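Local coordinates for protein nicastrin (PDB 4R12) that probably serves as an essential subunit of gamma-secretase, the complex that cleaves membrane proteins such as Notch receptors within the membrane, at residues A270-D284 with T543-F555. Numbering follows the deposited sequence.
Sequences AERWGYVGSEYFIND and THLHNALSLGFDF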
ATOM      1  N   ALA A 270      -4.046  -3.274   3.642  1.00 22.30           N
ATOM      2  CA  ALA A 270      -3.734  -4.675   3.343  1.00 24.14           C
ATOM      3  C   ALA A 270      -4.586  -5.271   2.207  1.00 26.19           C
ATOM      4  O   ALA A 270      -4.758  -6.492   2.108  1.00 26.61           O
ATOM      5  CB  ALA A 270      -3.855  -5.518   4.627  1.00 23.76           C
ATOM      6  N   GLU A 271      -5.084  -4.407   1.324  1.00 24.72           N
ATOM      7  CA  GLU A 271      -5.842  -4.865   0.169  1.00 25.19           C
ATOM      8  C   GLU A 271      -4.986  -5.640  -0.819  1.00 27.07           C
ATOM      9  O   GLU A 271      -5.496  -6.509  -1.525  1.00 27.29           O
ATOM     10  CB  GLU A 271      -6.489  -3.675  -0.557  1.00 22.78           C
ATOM     11  CG  GLU A 271      -7.523  -2.987   0.277  1.00 23.29           C
ATOM     12  CD  GLU A 271      -8.750  -3.862   0.519  1.00 25.19           C
ATOM     13  OE1 GLU A 271      -9.624  -3.932  -0.361  1.00 26.98           O
ATOM     14  OE2 GLU A 271      -8.831  -4.484   1.588  1.00 24.42           O
ATOM     15  N   ARG A 272      -3.690  -5.328  -0.884  1.00 25.35           N
ATOM     16  CA  ARG A 272      -2.826  -6.011  -1.851  1.00 26.33           C
ATOM     17  C   ARG A 272      -2.602  -7.460  -1.449  1.00 28.80           C
ATOM     18  O   ARG A 272      -1.987  -8.223  -2.188  1.00 28.00           O
ATOM     19  CB  ARG A 272      -1.475  -5.315  -1.996  1.00 25.89           C
ATOM     20  CG  ARG A 272      -1.538  -3.827  -2.274  1.00 28.30           C
ATOM     21  CD  ARG A 272      -2.555  -3.515  -3.293  1.00 27.15           C
ATOM     22  NE  ARG A 272      -2.651  -2.090  -3.643  1.00 27.65           N
ATOM     23  CZ  ARG A 272      -3.438  -1.676  -4.630  1.00 28.55           C
ATOM     24  NH1 ARG A 272      -4.155  -2.584  -5.297  1.00 23.76           N
ATOM     25  NH2 ARG A 272      -3.513  -0.398  -4.960  1.00 26.49           N
ATOM     26  N   TRP A 273      -3.097  -7.837  -0.274  1.00 26.34           N
ATOM     27  CA  TRP A 273      -2.886  -9.189   0.228  1.00 29.55           C
ATOM     28  C   TRP A 273      -4.233  -9.882   0.419  1.00 30.89           C
ATOM     29  O   TRP A 273      -4.550 -10.393   1.498  1.00 31.45           O
ATOM     30  CB  TRP A 273      -2.066  -9.142   1.520  1.00 29.61           C
ATOM     31  CG  TRP A 273      -0.765  -8.430   1.304  1.00 29.17           C
ATOM     32  CD1 TRP A 273      -0.493  -7.113   1.575  1.00 30.14           C
ATOM     33  CD2 TRP A 273       0.424  -8.970   0.709  1.00 29.03           C
ATOM     34  NE1 TRP A 273       0.797  -6.811   1.203  1.00 27.57           N
ATOM     35  CE2 TRP A 273       1.378  -7.931   0.669  1.00 28.65           C
ATOM     36  CE3 TRP A 273       0.772 -10.229   0.207  1.00 31.93           C
ATOM     37  CZ2 TRP A 273       2.659  -8.116   0.154  1.00 30.52           C
ATOM     38  CZ3 TRP A 273       2.046 -10.411  -0.299  1.00 32.59           C
ATOM     39  CH2 TRP A 273       2.975  -9.362  -0.322  1.00 33.98           C
ATOM     40  N   GLY A 274      -5.026  -9.871  -0.646  1.00 28.98           N
ATOM     41  CA  GLY A 274      -6.301 -10.568  -0.664  1.00 29.94           C
ATOM     42  C   GLY A 274      -7.492  -9.757  -0.189  1.00 29.28           C
ATOM     43  O   GLY A 274      -8.438 -10.321   0.366  1.00 28.54           O
ATOM     44  N   TYR A 275      -7.433  -8.433  -0.372  1.00 27.58           N
ATOM     45  CA  TYR A 275      -8.536  -7.540  -0.008  1.00 25.09           C
ATOM     46  C   TYR A 275      -8.995  -7.668   1.441  1.00 27.21           C
ATOM     47  O   TYR A 275     -10.183  -7.555   1.706  1.00 26.78           O
ATOM     48  CB  TYR A 275      -9.753  -7.797  -0.919  1.00 28.79           C
ATOM     49  CG  TYR A 275      -9.442  -7.771  -2.393  1.00 28.39           C
ATOM     50  CD1 TYR A 275      -9.108  -6.579  -3.022  1.00 28.94           C
ATOM     51  CD2 TYR A 275      -9.483  -8.932  -3.162  1.00 30.73           C
ATOM     52  CE1 TYR A 275      -8.816  -6.536  -4.363  1.00 28.00           C
ATOM     53  CE2 TYR A 275      -9.195  -8.897  -4.523  1.00 30.72           C
ATOM     54  CZ  TYR A 275      -8.865  -7.685  -5.112  1.00 29.75           C
ATOM     55  OH  TYR A 275      -8.570  -7.607  -6.451  1.00 29.14           O
ATOM     56  N   VAL A 276      -8.089  -7.899   2.387  1.00 26.68           N
ATOM     57  CA  VAL A 276      -8.572  -8.250   3.717  1.00 26.53           C
ATOM     58  C   VAL A 276      -9.155  -7.065   4.477  1.00 26.44           C
ATOM     59  O   VAL A 276      -9.992  -7.258   5.362  1.00 27.14           O
ATOM     60  CB  VAL A 276      -7.481  -8.916   4.567  1.00 28.90           C
ATOM     61  CG1 VAL A 276      -7.018 -10.208   3.889  1.00 29.29           C
ATOM     62  CG2 VAL A 276      -6.322  -7.984   4.800  1.00 27.58           C
ATOM     63  N   GLY A 277      -8.731  -5.849   4.132  1.00 26.45           N
ATOM     64  CA  GLY A 277      -9.293  -4.651   4.737  1.00 24.71           C
ATOM     65  C   GLY A 277     -10.756  -4.422   4.389  1.00 27.69           C
ATOM     66  O   GLY A 277     -11.601  -4.298   5.280  1.00 27.94           O
ATOM     67  N   SER A 278     -11.071  -4.368   3.099  1.00 24.86           N
ATOM     68  CA  SER A 278     -12.471  -4.241   2.699  1.00 26.75           C
ATOM     69  C   SER A 278     -13.302  -5.441   3.169  1.00 27.79           C
ATOM     70  O   SER A 278     -14.417  -5.274   3.665  1.00 27.50           O
ATOM     71  CB  SER A 278     -12.605  -4.063   1.180  1.00 25.72           C
ATOM     72  OG  SER A 278     -11.883  -5.032   0.445  1.00 26.81           O
ATOM     73  N   GLU A 279     -12.759  -6.649   3.050  1.00 28.43           N
ATOM     74  CA  GLU A 279     -13.512  -7.837   3.465  1.00 31.53           C
ATOM     75  C   GLU A 279     -13.849  -7.854   4.957  1.00 32.01           C
ATOM     76  O   GLU A 279     -14.981  -8.176   5.339  1.00 31.29           O
ATOM     77  CB  GLU A 279     -12.754  -9.117   3.104  1.00 30.30           C
ATOM     78  CG  GLU A 279     -12.744  -9.432   1.614  1.00 34.87           C
ATOM     79  CD  GLU A 279     -14.116  -9.848   1.056  1.00 38.34           C
ATOM     80  OE1 GLU A 279     -15.107  -9.926   1.819  1.00 40.93           O
ATOM     81  OE2 GLU A 279     -14.194 -10.100  -0.163  1.00 38.10           O
ATOM     82  N   TYR A 280     -12.880  -7.513   5.801  1.00 28.85           N
ATOM     83  CA  TYR A 280     -13.104  -7.541   7.246  1.00 29.50           C
ATOM     84  C   TYR A 280     -14.164  -6.513   7.640  1.00 31.10           C
ATOM     85  O   TYR A 280     -15.051  -6.808   8.428  1.00 30.96           O
ATOM     86  CB  TYR A 280     -11.792  -7.283   7.990  1.00 27.95           C
ATOM     87  CG  TYR A 280     -11.770  -7.625   9.470  1.00 29.63           C
ATOM     88  CD1 TYR A 280     -12.322  -6.764  10.416  1.00 28.13           C
ATOM     89  CD2 TYR A 280     -11.127  -8.778   9.926  1.00 30.11           C
ATOM     90  CE1 TYR A 280     -12.272  -7.060  11.772  1.00 29.68           C
ATOM     91  CE2 TYR A 280     -11.071  -9.080  11.278  1.00 31.51           C
ATOM     92  CZ  TYR A 280     -11.644  -8.217  12.198  1.00 31.26           C
ATOM     93  OH  TYR A 280     -11.576  -8.499  13.543  1.00 31.12           O
ATOM     94  N   PHE A 281     -14.071  -5.312   7.074  1.00 31.04           N
ATOM     95  CA  PHE A 281     -15.032  -4.257   7.384  1.00 28.65           C
ATOM     96  C   PHE A 281     -16.447  -4.682   6.975  1.00 30.85           C
ATOM     97  O   PHE A 281     -17.382  -4.564   7.761  1.00 29.74           O
ATOM     98  CB  PHE A 281     -14.632  -2.944   6.689  1.00 28.54           C
ATOM     99  CG  PHE A 281     -15.433  -1.747   7.133  1.00 30.02           C
ATOM    100  CD1 PHE A 281     -15.173  -1.139   8.352  1.00 29.83           C
ATOM    101  CD2 PHE A 281     -16.428  -1.218   6.327  1.00 31.50           C
ATOM    102  CE1 PHE A 281     -15.896  -0.027   8.762  1.00 30.85           C
ATOM    103  CE2 PHE A 281     -17.160  -0.100   6.732  1.00 29.26           C
ATOM    104  CZ  PHE A 281     -16.898   0.489   7.947  1.00 30.57           C
ATOM    105  N   ILE A 282     -16.590  -5.181   5.748  1.00 29.22           N
ATOM    106  CA  ILE A 282     -17.889  -5.673   5.258  1.00 29.91           C
ATOM    107  C   ILE A 282     -18.429  -6.802   6.139  1.00 33.22           C
ATOM    108  O   ILE A 282     -19.610  -6.815   6.499  1.00 34.51           O
ATOM    109  CB  ILE A 282     -17.791  -6.169   3.805  1.00 30.74           C
ATOM    110  CG1 ILE A 282     -17.613  -4.981   2.863  1.00 28.11           C
ATOM    111  CG2 ILE A 282     -19.042  -6.992   3.407  1.00 30.93           C
ATOM    112  CD1 ILE A 282     -17.071  -5.365   1.501  1.00 28.35           C
ATOM    113  N   ASN A 283     -17.556  -7.741   6.494  1.00 31.35           N
ATOM    114  CA  ASN A 283     -17.954  -8.825   7.383  1.00 33.00           C
ATOM    115  C   ASN A 283     -18.518  -8.291   8.698  1.00 36.35           C
ATOM    116  O   ASN A 283     -19.535  -8.786   9.191  1.00 36.03           O
ATOM    117  CB  ASN A 283     -16.780  -9.763   7.659  1.00 33.84           C
ATOM    118  CG  ASN A 283     -17.210 -11.024   8.380  1.00 36.31           C
ATOM    119  OD1 ASN A 283     -18.045 -11.768   7.880  1.00 36.62           O
ATOM    120  ND2 ASN A 283     -16.642 -11.271   9.557  1.00 34.22           N
ATOM    121  N   ASP A 284     -17.878  -7.267   9.250  1.00 33.29           N
ATOM    122  CA  ASP A 284     -18.349  -6.687  10.502  1.00 34.24           C
ATOM    123  C   ASP A 284     -19.673  -5.944  10.324  1.00 35.97           C
ATOM    124  O   ASP A 284     -20.561  -6.029  11.175  1.00 36.49           O
ATOM    125  CB  ASP A 284     -17.287  -5.755  11.100  1.00 33.18           C
ATOM    126  CG  ASP A 284     -16.251  -6.514  11.929  1.00 35.39           C
ATOM    127  OD1 ASP A 284     -16.382  -7.752  12.051  1.00 33.31           O
ATOM    128  OD2 ASP A 284     -15.324  -5.877  12.472  1.00 31.56           O
ATOM    129  N   THR A 543     -13.932   9.879  12.634  1.00 28.30           N
ATOM    130  CA  THR A 543     -12.887   9.171  11.894  1.00 26.79           C
ATOM    131  C   THR A 543     -12.406   7.999  12.733  1.00 27.00           C
ATOM    132  O   THR A 543     -12.188   8.152  13.934  1.00 28.84           O
ATOM    133  CB  THR A 543     -11.706  10.110  11.578  1.00 25.57           C
ATOM    134  OG1 THR A 543     -12.168  11.189  10.756  1.00 25.74           O
ATOM    135  CG2 THR A 543     -10.560   9.372  10.864  1.00 24.20           C
ATOM    136  N   HIS A 544     -12.231   6.835  12.116  1.00 26.07           N
ATOM    137  CA  HIS A 544     -12.099   5.592  12.877  1.00 27.42           C
ATOM    138  C   HIS A 544     -11.171   4.586  12.219  1.00 26.86           C
ATOM    139  O   HIS A 544     -11.185   4.415  10.997  1.00 25.31           O
ATOM    140  CB  HIS A 544     -13.488   4.960  13.079  1.00 27.66           C
ATOM    141  CG  HIS A 544     -14.498   5.922  13.625  1.00 29.76           C
ATOM    142  ND1 HIS A 544     -14.563   6.252  14.961  1.00 32.78           N
ATOM    143  CD2 HIS A 544     -15.440   6.671  13.004  1.00 30.62           C
ATOM    144  CE1 HIS A 544     -15.521   7.145  15.147  1.00 33.77           C
ATOM    145  NE2 HIS A 544     -16.071   7.414  13.974  1.00 33.33           N
ATOM    146  N   LEU A 545     -10.365   3.926  13.039  1.00 27.16           N
ATOM    147  CA  LEU A 545      -9.589   2.785  12.587  1.00 26.68           C
ATOM    148  C   LEU A 545     -10.447   1.526  12.520  1.00 27.73           C
ATOM    149  O   LEU A 545     -11.373   1.365  13.316  1.00 28.72           O
ATOM    150  CB  LEU A 545      -8.411   2.537  13.532  1.00 26.59           C
ATOM    151  CG  LEU A 545      -7.390   3.667  13.685  1.00 26.52           C
ATOM    152  CD1 LEU A 545      -6.489   3.387  14.885  1.00 31.95           C
ATOM    153  CD2 LEU A 545      -6.558   3.791  12.423  1.00 25.25           C
ATOM    154  N   HIS A 546     -10.121   0.627  11.596  1.00 26.32           N
ATOM    155  CA  HIS A 546     -10.734  -0.703  11.599  1.00 27.34           C
ATOM    156  C   HIS A 546      -9.728  -1.789  11.198  1.00 26.08           C
ATOM    157  O   HIS A 546      -8.910  -1.577  10.292  1.00 24.42           O
ATOM    158  CB  HIS A 546     -11.943  -0.765  10.664  1.00 27.00           C
ATOM    159  CG  HIS A 546     -12.924  -1.824  11.054  1.00 28.54           C
ATOM    160  ND1 HIS A 546     -14.046  -1.554  11.808  1.00 30.00           N
ATOM    161  CD2 HIS A 546     -12.921  -3.162  10.848  1.00 28.90           C
ATOM    162  CE1 HIS A 546     -14.707  -2.678  12.026  1.00 31.54           C
ATOM    163  NE2 HIS A 546     -14.044  -3.669  11.457  1.00 30.41           N
ATOM    164  N   ASN A 547      -9.783  -2.929  11.889  1.00 27.21           N
ATOM    165  CA  ASN A 547      -8.937  -4.081  11.583  1.00 26.23           C
ATOM    166  C   ASN A 547      -8.951  -4.466  10.098  1.00 25.74           C
ATOM    167  O   ASN A 547     -10.015  -4.540   9.482  1.00 26.66           O
ATOM    168  CB  ASN A 547      -9.382  -5.318  12.373  1.00 27.93           C
ATOM    169  CG  ASN A 547      -9.040  -5.253  13.854  1.00 30.16           C
ATOM    170  OD1 ASN A 547      -8.244  -4.423  14.310  1.00 28.14           O
ATOM    171  ND2 ASN A 547      -9.621  -6.171  14.608  1.00 28.38           N
ATOM    172  N   ALA A 548      -7.773  -4.727   9.548  1.00 25.27           N
ATOM    173  CA  ALA A 548      -7.638  -5.279   8.207  1.00 26.05           C
ATOM    174  C   ALA A 548      -6.823  -6.558   8.343  1.00 27.30           C
ATOM    175  O   ALA A 548      -5.606  -6.514   8.523  1.00 26.33           O
ATOM    176  CB  ALA A 548      -6.973  -4.287   7.265  1.00 25.78           C
ATOM    177  N   LEU A 549      -7.520  -7.690   8.278  1.00 26.88           N
ATOM    178  CA  LEU A 549      -6.978  -8.988   8.659  1.00 28.32           C
ATOM    179  C   LEU A 549      -7.790 -10.085   7.991  1.00 28.58           C
ATOM    180  O   LEU A 549      -9.018 -10.017   7.942  1.00 30.48           O
ATOM    181  CB  LEU A 549      -7.005  -9.168  10.188  1.00 29.90           C
ATOM    182  CG  LEU A 549      -6.577 -10.522  10.788  1.00 30.14           C
ATOM    183  CD1 LEU A 549      -5.087 -10.757  10.605  1.00 30.75           C
ATOM    184  CD2 LEU A 549      -6.951 -10.631  12.272  1.00 31.57           C
ATOM    185  N   SER A 550      -7.096 -11.088   7.469  1.00 27.97           N
ATOM    186  CA  SER A 550      -7.759 -12.196   6.793  1.00 30.95           C
ATOM    187  C   SER A 550      -8.768 -12.860   7.709  1.00 31.66           C
ATOM    188  O   SER A 550      -8.524 -13.011   8.906  1.00 33.12           O
ATOM    189  CB  SER A 550      -6.737 -13.228   6.317  1.00 33.47           C
ATOM    190  OG  SER A 550      -7.388 -14.330   5.700  1.00 34.13           O
ATOM    191  N   LEU A 551      -9.908 -13.242   7.155  1.00 32.50           N
ATOM    192  CA  LEU A 551     -10.899 -13.991   7.923  1.00 35.78           C
ATOM    193  C   LEU A 551     -10.455 -15.443   8.150  1.00 36.61           C
ATOM    194  O   LEU A 551     -11.101 -16.201   8.890  1.00 40.15           O
ATOM    195  CB  LEU A 551     -12.257 -13.956   7.213  1.00 36.64           C
ATOM    196  CG  LEU A 551     -12.939 -12.588   7.114  1.00 36.77           C
ATOM    197  CD1 LEU A 551     -14.248 -12.713   6.339  1.00 36.84           C
ATOM    198  CD2 LEU A 551     -13.189 -11.989   8.489  1.00 34.21           C
ATOM    199  N   GLY A 552      -9.354 -15.828   7.514  1.00 35.75           N
ATOM    200  CA  GLY A 552      -8.832 -17.179   7.637  1.00 37.92           C
ATOM    201  C   GLY A 552      -8.090 -17.446   8.936  1.00 39.25           C
ATOM    202  O   GLY A 552      -7.777 -18.604   9.245  1.00 39.33           O
ATOM    203  N   PHE A 553      -7.816 -16.382   9.690  1.00 38.21           N
ATOM    204  CA  PHE A 553      -7.084 -16.471  10.950  1.00 38.82           C
ATOM    205  C   PHE A 553      -8.008 -16.358  12.146  1.00 43.49           C
ATOM    206  O   PHE A 553      -9.043 -15.701  12.078  1.00 40.39           O
ATOM    207  CB  PHE A 553      -6.026 -15.361  11.074  1.00 36.05           C
ATOM    208  CG  PHE A 553      -4.895 -15.467  10.093  1.00 35.53           C
ATOM    209  CD1 PHE A 553      -4.063 -16.575  10.088  1.00 34.89           C
ATOM    210  CD2 PHE A 553      -4.637 -14.435   9.203  1.00 32.29           C
ATOM    211  CE1 PHE A 553      -3.013 -16.670   9.187  1.00 33.83           C
ATOM    212  CE2 PHE A 553      -3.594 -14.518   8.302  1.00 32.39           C
ATOM    213  CZ  PHE A 553      -2.779 -15.637   8.288  1.00 34.62           C
ATOM    214  N   ASP A 554      -7.603 -16.979  13.252  1.00 44.75           N
ATOM    215  CA  ASP A 554      -8.220 -16.748  14.552  1.00 44.60           C
ATOM    216  C   ASP A 554      -7.123 -16.741  15.620  1.00 48.26           C
ATOM    217  O   ASP A 554      -6.062 -17.348  15.433  1.00 46.26           O
ATOM    218  CB  ASP A 554      -9.272 -17.814  14.857  1.00 49.80           C
ATOM    219  CG  ASP A 554     -10.103 -17.482  16.090  1.00 54.71           C
ATOM    220  OD1 ASP A 554     -10.175 -16.288  16.455  1.00 54.85           O
ATOM    221  OD2 ASP A 554     -10.687 -18.413  16.689  1.00 59.65           O
ATOM    222  N   PHE A 555      -7.355 -16.038  16.726  1.00 48.75           N
ATOM    223  CA  PHE A 555      -6.365 -16.028  17.790  1.00 50.69           C
ATOM    224  C   PHE A 555      -6.787 -16.921  18.946  1.00 53.53           C
ATOM    225  O   PHE A 555      -7.814 -16.695  19.582  1.00 56.64           O
ATOM    226  CB  PHE A 555      -6.103 -14.613  18.299  1.00 47.93           C
ATOM    227  CG  PHE A 555      -4.947 -14.533  19.253  1.00 50.43           C
ATOM    228  CD1 PHE A 555      -3.643 -14.521  18.779  1.00 48.38           C
ATOM    229  CD2 PHE A 555      -5.160 -14.496  20.625  1.00 53.09           C
ATOM    230  CE1 PHE A 555      -2.572 -14.464  19.652  1.00 49.96           C
ATOM    231  CE2 PHE A 555      -4.095 -14.437  21.504  1.00 52.91           C
ATOM    232  CZ  PHE A 555      -2.801 -14.421  21.018  1.00 51.37           C
TER
HETATM  233  O   HOH W   1     -10.659  -9.897   5.923  1.00 29.76           O
HETATM  234  O   HOH W   2     -10.573  -2.753   7.345  1.00 27.28           O
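Asp284 OD2 is gripped twice: His546 NE2 donates to it at 2.7 Å, reaching its anti side somewhat out of the carboxylate plane, and Arg305 adds a salt bridge. A carboxylate suits this spot because it can accept from both at once. Histidine suits its own place because its in-plane N-H serves Asp284 while its face takes the edge of Phe281 in a T-shaped pair, with Phe281 CD1 3.6 Å from His546 CG. Tyr280 lies rim to rim with the same imidazole, CD1 3.7 Å from His546 CD2. With CG anti to the backbone N (chi1 -165°), the tyrosine runs alongside Asn547, whose CB sits over one ring face while ND2 donates an almost straight bond (171°) to the phenol OH; Gln198 is the amide's other polar partner. These groups fasten helix 276-287 of the nicastrin large lobe, whose sequence family belongs with the zinc exopeptidases, across strand 542-548, which itself pairs with strand 192-203. A phenylalanine in place of Tyr280 would lack the hydroxyl, and Asn547 ND2 would probably lose this acceptor and turn more freely. Farther along, Gly277 CA lies a tight 3.5 Å from Ala548 CB; a side chain here would crowd that methyl and clash with Glu271 OE2. Val276, branched at CB, packs against the Leu549 and Ser550 backbone. Two waters bridge carbonyls that cannot bond each other: Val276 O with Leu549 O, and Gly277 O with Asn547 O.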